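Local coordinates for protein pyruvate kinase (Toxoplasma gondii, PDB 3GG8) that catalyses the last step of glycolysis, the transfer of a phosphoryl group from phosphoenolpyruvate to ADP to give pyruvate and ATP, at residues Trp49-Leu54 with Asn83-Ala87; Ile256-Leu262 with Asp281-Ile286; Ala423-Ala427 with Leu448-Val454. All blocks are in the same frame, centred on the assembly; numbering follows the deposited sequence.

Interaction 1 (Trp49-Leu54 with Asn83-Ala87)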
loop_
_atom_site.group_PDB
_atom_site.type_symbol
_atom_site.label_atom_id
_atom_site.label_comp_id
_atom_site.label_asym_id
_atom_site.label_seq_id
_atom_site.Cartn_x
_atom_site.Cartn_y
_atom_site.Cartn_z
ATOM N N TRP C 49 16.425 -35.879 -35.068
ATOM C CA TRP C 49 15.635 -36.743 -35.899
ATOM C C TRP C 49 15.225 -38.030 -35.170
ATOM O O TRP C 49 14.067 -38.452 -35.254
ATOM C CB TRP C 49 16.420 -37.080 -37.173
ATOM C CG TRP C 49 15.917 -38.281 -37.848
ATOM C CD1 TRP C 49 14.779 -38.386 -38.620
ATOM C CD2 TRP C 49 16.514 -39.581 -37.827
ATOM N NE1 TRP C 49 14.641 -39.680 -39.075
ATOM C CE2 TRP C 49 15.690 -40.430 -38.597
ATOM C CE3 TRP C 49 17.667 -40.111 -37.230
ATOM C CZ2 TRP C 49 15.982 -41.781 -38.780
ATOM C CZ3 TRP C 49 17.956 -41.458 -37.412
ATOM C CH2 TRP C 49 17.113 -42.277 -38.180
ATOM N N ASN C 50 16.154 -38.659 -34.460
ATOM C CA ASN C 50 15.827 -39.976 -33.940
ATOM C C ASN C 50 15.196 -40.044 -32.551
ATOM O O ASN C 50 15.400 -39.171 -31.708
ATOM C CB ASN C 50 16.951 -41.001 -34.157
ATOM C CG ASN C 50 18.145 -40.767 -33.286
ATOM O OD1 ASN C 50 18.532 -39.630 -33.038
ATOM N ND2 ASN C 50 18.761 -41.856 -32.827
ATOM N N VAL C 51 14.395 -41.092 -32.368
ATOM C CA VAL C 51 13.608 -41.319 -31.167
ATOM C C VAL C 51 14.448 -41.234 -29.893
ATOM O O VAL C 51 13.994 -40.694 -28.887
ATOM C CB VAL C 51 12.885 -42.683 -31.233
ATOM C CG1 VAL C 51 12.158 -42.981 -29.928
ATOM C CG2 VAL C 51 11.925 -42.720 -32.419
ATOM N N ASP C 52 15.661 -41.777 -29.946
ATOM C CA ASP C 52 16.549 -41.790 -28.797
ATOM C C ASP C 52 16.868 -40.372 -28.285
ATOM O O ASP C 52 16.853 -40.131 -27.077
ATOM C CB ASP C 52 17.833 -42.553 -29.118
ATOM C CG ASP C 52 18.791 -42.583 -27.945
ATOM O OD1 ASP C 52 19.816 -41.859 -27.988
ATOM O OD2 ASP C 52 18.501 -43.297 -26.957
ATOM N N THR C 53 17.143 -39.438 -29.194
ATOM C CA THR C 53 17.468 -38.085 -28.763
ATOM C C THR C 53 16.206 -37.290 -28.393
ATOM O O THR C 53 16.259 -36.399 -27.551
ATOM C CB THR C 53 18.443 -37.309 -29.727
ATOM O OG1 THR C 53 17.731 -36.356 -30.507
ATOM C CG2 THR C 53 19.210 -38.241 -30.642
ATOM N N LEU C 54 15.073 -37.612 -29.013
ATOM C CA LEU C 54 13.813 -36.999 -28.605
ATOM C C LEU C 54 13.478 -37.373 -27.153
ATOM O O LEU C 54 13.072 -36.516 -26.359
ATOM C CB LEU C 54 12.674 -37.391 -29.539
ATOM C CG LEU C 54 12.685 -36.813 -30.956
ATOM C CD1 LEU C 54 11.558 -37.436 -31.768
ATOM C CD2 LEU C 54 12.626 -35.265 -30.958
ATOM N N ASN C 83 7.873 -40.118 -35.021
ATOM C CA ASN C 83 8.979 -40.220 -34.079
ATOM C C ASN C 83 8.665 -39.583 -32.713
ATOM O O ASN C 83 9.107 -40.086 -31.685
ATOM C CB ASN C 83 10.245 -39.578 -34.662
ATOM C CG ASN C 83 10.832 -40.355 -35.833
ATOM O OD1 ASN C 83 10.706 -41.578 -35.937
ATOM N ND2 ASN C 83 11.492 -39.628 -36.731
ATOM N N ILE C 84 7.945 -38.460 -32.712
ATOM C CA ILE C 84 7.452 -37.851 -31.479
ATOM C C ILE C 84 6.573 -38.879 -30.773
ATOM O O ILE C 84 6.717 -39.118 -29.577
ATOM C CB ILE C 84 6.583 -36.568 -31.745
ATOM C CG1 ILE C 84 7.291 -35.544 -32.639
ATOM C CG2 ILE C 84 6.055 -35.936 -30.430
ATOM C CD1 ILE C 84 8.435 -34.875 -32.058
ATOM N N GLN C 85 5.660 -39.486 -31.525
ATOM C CA GLN C 85 4.706 -40.440 -30.958
ATOM C C GLN C 85 5.407 -41.663 -30.359
ATOM O O GLN C 85 4.952 -42.214 -29.360
ATOM C CB GLN C 85 3.667 -40.854 -32.010
ATOM C CG GLN C 85 2.707 -39.727 -32.393
ATOM C CD GLN C 85 1.831 -40.052 -33.598
ATOM O OE1 GLN C 85 2.106 -40.986 -34.374
ATOM N NE2 GLN C 85 0.764 -39.270 -33.769
ATOM N N GLU C 86 6.523 -42.064 -30.964
ATOM C CA GLU C 86 7.323 -43.171 -30.451
ATOM C C GLU C 86 8.078 -42.790 -29.186
ATOM O O GLU C 86 8.107 -43.561 -28.230
ATOM C CB GLU C 86 8.289 -43.710 -31.513
ATOM C CG GLU C 86 7.624 -44.568 -32.587
ATOM C CD GLU C 86 6.806 -45.717 -32.005
ATOM O OE1 GLU C 86 5.664 -45.930 -32.471
ATOM O OE2 GLU C 86 7.297 -46.403 -31.077
ATOM N N ALA C 87 8.688 -41.607 -29.183
ATOM C CA ALA C 87 9.341 -41.076 -27.981
ATOM C C ALA C 87 8.376 -41.051 -26.784
ATOM O O ALA C 87 8.732 -41.447 -25.676
ATOM C CB ALA C 87 9.900 -39.683 -28.251
#

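Interaction 2 (Ile256-Leu262 with Asp281-Ile286)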
loop_
_atom_site.group_PDB
_atom_site.type_symbol
_atom_site.label_atom_id
_atom_site.label_comp_id
_atom_site.label_asym_id
_atom_site.label_seq_id
_atom_site.Cartn_x
_atom_site.Cartn_y
_atom_site.Cartn_z
ATOM N N ILE C 256 4.881 -12.164 -34.073
ATOM C CA ILE C 256 4.998 -10.725 -34.279
ATOM C C ILE C 256 6.406 -10.509 -34.780
ATOM O O ILE C 256 7.367 -10.803 -34.057
ATOM C CB ILE C 256 4.729 -9.891 -32.990
ATOM C CG1 ILE C 256 3.386 -10.266 -32.333
ATOM C CG2 ILE C 256 4.826 -8.350 -33.270
ATOM C CD1 ILE C 256 2.110 -10.036 -33.180
ATOM N N GLU C 257 6.508 -10.023 -36.022
ATOM C CA GLU C 257 7.778 -9.924 -36.749
ATOM C C GLU C 257 8.055 -8.571 -37.411
ATOM O O GLU C 257 9.187 -8.331 -37.844
ATOM C CB GLU C 257 7.878 -11.002 -37.825
ATOM C CG GLU C 257 7.389 -12.386 -37.417
ATOM C CD GLU C 257 7.883 -13.462 -38.343
ATOM O OE1 GLU C 257 7.127 -14.394 -38.644
ATOM O OE2 GLU C 257 9.043 -13.385 -38.774
ATOM N N ASN C 258 7.049 -7.699 -37.519
ATOM C CA ASN C 258 7.286 -6.356 -38.063
ATOM C C ASN C 258 6.474 -5.253 -37.362
ATOM O O ASN C 258 5.844 -5.495 -36.320
ATOM C CB ASN C 258 7.152 -6.327 -39.608
ATOM C CG ASN C 258 5.710 -6.433 -40.102
ATOM O OD1 ASN C 258 4.810 -6.869 -39.377
ATOM N ND2 ASN C 258 5.490 -6.033 -41.360
ATOM N N VAL C 259 6.534 -4.043 -37.922
ATOM C CA VAL C 259 5.829 -2.875 -37.400
ATOM C C VAL C 259 4.293 -3.027 -37.403
ATOM O O VAL C 259 3.642 -2.600 -36.453
ATOM C CB VAL C 259 6.310 -1.559 -38.108
ATOM C CG1 VAL C 259 5.404 -0.343 -37.780
ATOM C CG2 VAL C 259 7.760 -1.264 -37.727
ATOM N N GLU C 260 3.723 -3.628 -38.453
ATOM C CA GLU C 260 2.268 -3.845 -38.521
ATOM C C GLU C 260 1.773 -4.725 -37.383
ATOM O O GLU C 260 0.710 -4.462 -36.809
ATOM C CB GLU C 260 1.832 -4.471 -39.851
ATOM C CG GLU C 260 1.890 -3.552 -41.049
ATOM C CD GLU C 260 1.017 -2.308 -40.908
ATOM O OE1 GLU C 260 -0.218 -2.434 -40.711
ATOM O OE2 GLU C 260 1.583 -1.203 -41.012
ATOM N N GLY C 261 2.534 -5.778 -37.093
ATOM C CA GLY C 261 2.259 -6.666 -35.968
ATOM C C GLY C 261 2.286 -5.883 -34.672
ATOM O O GLY C 261 1.360 -5.968 -33.880
ATOM N N LEU C 262 3.343 -5.095 -34.480
ATOM C CA LEU C 262 3.471 -4.226 -33.321
ATOM C C LEU C 262 2.335 -3.205 -33.198
ATOM O O LEU C 262 1.704 -3.094 -32.146
ATOM C CB LEU C 262 4.834 -3.527 -33.338
ATOM C CG LEU C 262 6.068 -4.422 -33.119
ATOM C CD1 LEU C 262 7.335 -3.646 -33.393
ATOM C CD2 LEU C 262 6.104 -5.003 -31.712
ATOM N N ASP C 281 13.707 -11.209 -36.257
ATOM C CA ASP C 281 12.970 -10.583 -37.359
ATOM C C ASP C 281 12.571 -9.141 -37.020
ATOM O O ASP C 281 12.697 -8.244 -37.866
ATOM C CB ASP C 281 11.768 -11.432 -37.742
ATOM C CG ASP C 281 12.144 -12.897 -37.944
ATOM O OD1 ASP C 281 12.162 -13.644 -36.951
ATOM O OD2 ASP C 281 12.456 -13.305 -39.091
ATOM N N LEU C 282 12.147 -8.909 -35.773
ATOM C CA LEU C 282 11.773 -7.561 -35.327
ATOM C C LEU C 282 12.966 -6.603 -35.446
ATOM O O LEU C 282 12.794 -5.424 -35.755
ATOM C CB LEU C 282 11.240 -7.584 -33.885
ATOM C CG LEU C 282 9.770 -7.925 -33.675
ATOM C CD1 LEU C 282 9.460 -8.314 -32.237
ATOM C CD2 LEU C 282 8.907 -6.742 -34.136
ATOM N N GLY C 283 14.169 -7.133 -35.210
ATOM C CA GLY C 283 15.414 -6.377 -35.333
ATOM C C GLY C 283 15.798 -6.053 -36.765
ATOM O O GLY C 283 16.729 -5.264 -36.991
ATOM N N MET C 284 15.087 -6.657 -37.726
ATOM C CA MET C 284 15.222 -6.323 -39.160
ATOM C C MET C 284 14.227 -5.251 -39.594
ATOM O O MET C 284 14.246 -4.820 -40.754
ATOM C CB MET C 284 14.986 -7.547 -40.060
ATOM C CG MET C 284 15.954 -8.710 -39.913
ATOM S SD MET C 284 17.663 -8.200 -40.008
ATOM C CE MET C 284 18.428 -9.733 -39.466
ATOM N N GLU C 285 13.345 -4.841 -38.682
ATOM C CA GLU C 285 12.183 -4.017 -39.042
ATOM C C GLU C 285 12.086 -2.734 -38.223
ATOM O O GLU C 285 11.361 -1.810 -38.604
ATOM C CB GLU C 285 10.870 -4.812 -38.895
ATOM C CG GLU C 285 10.798 -6.153 -39.649
ATOM C CD GLU C 285 10.328 -6.007 -41.080
ATOM O OE1 GLU C 285 9.795 -4.929 -41.449
ATOM O OE2 GLU C 285 10.499 -6.981 -41.836
ATOM N N ILE C 286 12.773 -2.701 -37.075
ATOM C CA ILE C 286 12.828 -1.520 -36.221
ATOM C C ILE C 286 14.268 -1.305 -35.731
ATOM O O ILE C 286 15.077 -2.228 -35.775
ATOM C CB ILE C 286 11.811 -1.582 -35.004
ATOM C CG1 ILE C 286 12.232 -2.618 -33.951
ATOM C CG2 ILE C 286 10.354 -1.820 -35.461
ATOM C CD1 ILE C 286 11.418 -2.546 -32.663
HETATM O O HOH W 1 7.574 -5.222 -43.008
HETATM O O HOH W 2 8.366 -3.156 -40.174
#

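Interaction 3 (Ala423-Ala427 with Leu448-Val454)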
loop_
_atom_site.group_PDB
_atom_site.type_symbol
_atom_site.label_atom_id
_atom_site.label_comp_id
_atom_site.label_asym_id
_atom_site.label_seq_id
_atom_site.Cartn_x
_atom_site.Cartn_y
_atom_site.Cartn_z
ATOM N N ALA C 423 -6.557 -23.429 -14.736
ATOM C CA ALA C 423 -5.106 -23.531 -14.659
ATOM C C ALA C 423 -4.410 -22.242 -15.102
ATOM O O ALA C 423 -3.502 -21.761 -14.434
ATOM C CB ALA C 423 -4.622 -24.704 -15.482
ATOM N N ARG C 424 -4.864 -21.677 -16.220
ATOM C CA ARG C 424 -4.310 -20.432 -16.758
ATOM C C ARG C 424 -4.527 -19.227 -15.825
ATOM O O ARG C 424 -3.624 -18.416 -15.637
ATOM C CB ARG C 424 -4.872 -20.150 -18.157
ATOM C CG ARG C 424 -4.166 -20.976 -19.251
ATOM C CD ARG C 424 -4.651 -20.656 -20.662
ATOM N NE ARG C 424 -5.629 -21.645 -21.115
ATOM C CZ ARG C 424 -6.942 -21.435 -21.248
ATOM N NH1 ARG C 424 -7.501 -20.243 -20.993
ATOM N NH2 ARG C 424 -7.704 -22.440 -21.649
ATOM N N LEU C 425 -5.712 -19.120 -15.233
ATOM C CA LEU C 425 -5.992 -18.017 -14.308
ATOM C C LEU C 425 -5.091 -18.039 -13.076
ATOM O O LEU C 425 -4.684 -16.999 -12.604
ATOM C CB LEU C 425 -7.466 -17.989 -13.904
ATOM C CG LEU C 425 -8.450 -17.526 -14.980
ATOM C CD1 LEU C 425 -9.869 -17.693 -14.471
ATOM C CD2 LEU C 425 -8.182 -16.075 -15.383
ATOM N N ILE C 426 -4.786 -19.226 -12.560
ATOM C CA ILE C 426 -3.880 -19.355 -11.404
ATOM C C ILE C 426 -2.433 -19.067 -11.833
ATOM O O ILE C 426 -1.711 -18.304 -11.173
ATOM C CB ILE C 426 -4.006 -20.753 -10.765
ATOM C CG1 ILE C 426 -5.402 -20.921 -10.144
ATOM C CG2 ILE C 426 -2.893 -21.006 -9.741
ATOM C CD1 ILE C 426 -5.727 -22.318 -9.806
ATOM N N ALA C 427 -2.027 -19.663 -12.956
ATOM C CA ALA C 427 -0.686 -19.462 -13.487
ATOM C C ALA C 427 -0.391 -17.969 -13.680
ATOM O O ALA C 427 0.700 -17.497 -13.352
ATOM C CB ALA C 427 -0.515 -20.219 -14.790
ATOM N N LEU C 448 -1.855 -26.861 -22.283
ATOM C CA LEU C 448 -1.300 -26.399 -21.016
ATOM C C LEU C 448 0.214 -26.539 -20.929
ATOM O O LEU C 448 0.824 -26.076 -19.966
ATOM C CB LEU C 448 -1.970 -27.174 -19.872
ATOM C CG LEU C 448 -3.083 -26.570 -19.000
ATOM C CD1 LEU C 448 -3.702 -25.269 -19.502
ATOM C CD2 LEU C 448 -4.138 -27.621 -18.713
ATOM N N GLN C 449 0.822 -27.164 -21.931
ATOM C CA GLN C 449 2.268 -27.401 -21.925
ATOM C C GLN C 449 3.018 -26.103 -22.213
ATOM O O GLN C 449 4.240 -26.051 -22.168
ATOM C CB GLN C 449 2.639 -28.464 -22.961
ATOM C CG GLN C 449 1.977 -29.816 -22.722
ATOM C CD GLN C 449 2.315 -30.404 -21.369
ATOM O OE1 GLN C 449 3.484 -30.456 -20.966
ATOM N NE2 GLN C 449 1.292 -30.875 -20.667
ATOM N N VAL C 450 2.237 -25.060 -22.464
ATOM C CA VAL C 450 2.719 -23.757 -22.891
ATOM C C VAL C 450 2.582 -22.696 -21.758
ATOM O O VAL C 450 2.931 -21.526 -21.933
ATOM C CB VAL C 450 1.981 -23.442 -24.245
ATOM C CG1 VAL C 450 1.190 -22.207 -24.217
ATOM C CG2 VAL C 450 2.917 -23.572 -25.459
ATOM N N ILE C 451 2.115 -23.146 -20.585
ATOM C CA ILE C 451 1.821 -22.287 -19.428
ATOM C C ILE C 451 2.927 -22.421 -18.346
ATOM O O ILE C 451 3.120 -23.502 -17.792
ATOM C CB ILE C 451 0.423 -22.637 -18.774
ATOM C CG1 ILE C 451 -0.718 -22.713 -19.806
ATOM C CG2 ILE C 451 0.042 -21.631 -17.678
ATOM C CD1 ILE C 451 -0.889 -21.453 -20.677
ATOM N N ARG C 452 3.638 -21.321 -18.046
ATOM C CA ARG C 452 4.636 -21.321 -16.975
ATOM C C ARG C 452 4.032 -21.721 -15.621
ATOM O O ARG C 452 3.001 -21.199 -15.214
ATOM C CB ARG C 452 5.341 -19.961 -16.845
ATOM C CG ARG C 452 6.590 -20.037 -15.982
ATOM C CD ARG C 452 6.944 -18.767 -15.221
ATOM N NE ARG C 452 7.611 -17.803 -16.064
ATOM C CZ ARG C 452 8.404 -16.818 -15.643
ATOM N NH1 ARG C 452 8.687 -16.637 -14.361
ATOM N NH2 ARG C 452 8.927 -16.017 -16.537
ATOM N N GLY C 453 4.675 -22.659 -14.939
ATOM C CA GLY C 453 4.338 -22.977 -13.568
ATOM C C GLY C 453 3.381 -24.136 -13.456
ATOM O O GLY C 453 3.078 -24.592 -12.349
ATOM N N VAL C 454 2.888 -24.588 -14.606
ATOM C CA VAL C 454 1.943 -25.692 -14.685
ATOM C C VAL C 454 2.635 -26.986 -15.101
ATOM O O VAL C 454 3.407 -26.993 -16.045
ATOM C CB VAL C 454 0.773 -25.361 -15.677
ATOM C CG1 VAL C 454 -0.151 -26.570 -15.899
ATOM C CG2 VAL C 454 -0.039 -24.195 -15.157
HETATM O O HOH W 3 2.650 -19.666 -13.103
#

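Interaction 1 (Trp49-Leu54 with Asn83-Ala87)
Asn83 of helix 74-90 faces Trp49, in the turn just before helix 51-60, and Leu54 in its first turn; the two are neighbouring outer helices of the (beta/alpha)8 (TIM) barrel, following its second and first strands. The backbones come within 5.3 Å, from Val51 CA to Ala87 CA, and since no hydrogen bond crosses between the segments the contact rests on packing. Asn83 directs its amide into the turn that leads to helix 51-60. Its ND2 lies 3.2 Å from Trp49 O, but the angle is too poor for a hydrogen bond. The same nitrogen approaches NE1 of the Trp49 indole obliquely at 3.9 Å, with the amide and ring planes perpendicular (90°). Trp49 sets out away from the helix and, with CG anti to its own nitrogen (chi1 160°), brings CD1 and NE1 of the indole back toward Asn83. On the other branch of the amide, OD1 rests against the CG2 methyl of Val51. The carbonyl oxygen of Asn83, which already accepts the helical bond from Ala87 N, has Leu54 CD1 packed against it at 3.6 Å. Ile84 starts out away from the contact, yet its CD1 returns to within 4.0 Å of Leu54 CD1; both side chains also touch Met44. Glu86 contributes only its base, CB lying 3.9 Å from Val51 CG2, because the chain bends at chi2 (-54°) and the carboxylate leaves to form a salt bridge with Lys89. Ala87, buried, finishes the interface. Val51 divides its two methyls here: CG2 serves Asn83 and Glu86, whereas CG1 sits 3.8 Å from Ala87 N. Beside it, the CB atoms of Leu54 and Ala87 meet at 3.8 Å.

Interaction 2 (Ile256-Leu262 with Asp281-Ile286)
Leu262 packs on Leu282, Val259 on Ile286, and Glu257 lies beside Asp281 in a buried contact, part apolar and part acidic, between the segments that leave strands 251-256 and 275-278 at their C-terminal ends. No direct hydrogen bond crosses it. Leu282 lies in the middle of the apolar part: its CD2 is 3.6 Å from Leu262 CD1, while its CD1 sits 3.7 Å from the carbonyl oxygen of Ile256. Leu262 and Ile286 reach tip to tip, and the CG2 methyls of Val259 and Ile286 are pressed to 3.5 Å, tighter than usual. Leu25 of the second subunit packs on both Val259 and Ile286, so this apolar edge also borders the subunit interface. The two strands are neighbours in the (beta/alpha)8 barrel, whose C-terminal rim carries the active site. In pyruvate kinases a glutamate and an aspartate on that rim hold magnesium, and the placing of Glu257 and Asp281 is consistent with this. Their side chains run side by side in the same direction, the carboxylate planes 71° apart. OE2 of Glu257 is 3.4 Å from OD2 of Asp281; both are acceptors with no hydrogen bond between them, as in two carboxylates turned to a common site. Glu257 OE1 accepts from Phe229 N. Glu285 CG lies 3.3 Å from Glu257 O, and the bend at chi2 (-87°) then brings the carboxylate to Asn258 CB. OE1 of Glu285 reaches two waters: one lies 2.8 Å from Asn258 ND2, the other 3.0 Å from Val259 N and 2.6 Å from that same OE1. Glu285 OE2 is held by Asn194, and Asn258 ND2 also donates to Gln231. Asn258 CG sits between its backbone N and carbonyl carbon (chi1 73°), which turns OD1 onto Gly261 N as a weak N-cap of helix 259-263.

Interaction 3 (Ala423-Ala427 with Leu448-Val454)
Helix 421-427 presents its last turn to the segment 448-454, which runs from a short 3-10 turn at 448-450 into a type II beta turn from Ile451 to Val454. The backbones draw together toward the helix end: Arg424 CA and Ile451 CA are 6.9 Å apart, Ala427 CA and Gly453 CA 6.1 Å. Gly453 has a positive phi (95°), as the third position of such a turn requires. Ile451 reaches the helix with two branches. Its CG2, anti to the backbone N, presses on Ala427 CB at 3.3 Å, an unusually tight methyl contact. Its CD1 comes 3.6 Å from Arg424 CG, where it lies obliquely against the aliphatic part of the arginine. Ala427 CB also meets Val454 CG2 at 4.0 Å, and Leu448 CD1 approaches Ala423 CB at 4.2 Å. One water spans the backbones, donating to Ala427 O at 2.9 Å and to Arg452 O at 2.6 Å. Arg452 sends its guanidinium away to the carbonyls of Val337 and Thr341 in the barrel domain. The whole contact lies within the alternating strands and helices of the alpha/beta domain: Ala423, Leu448 and Val454 all rest on Ala437 of strand 435-439, Ala423 also touches strand 412-416, and the segment 448-454 passes directly into edge strand 454-458.

Along the chain the three contacts follow one another in series, neither nesting nor crossing. Interaction 1 closes a loop of 28 residues through the second barrel strand, joining the first two outer helices. Interaction 2, on the opposite side of the chain's centre, closes 18 residues that include helix 265-271 and strand 275-278, joining the segments that follow the fifth and sixth strands. Interaction 3 closes 20 residues of the alpha/beta domain, tying helix 421-427 to the segment that leads into strand 454-458. Its nearest atoms are about 11 Å from interaction 1 and about 14 Å from interaction 2; interactions 1 and 2 stay about 22 Å apart, so no two touch.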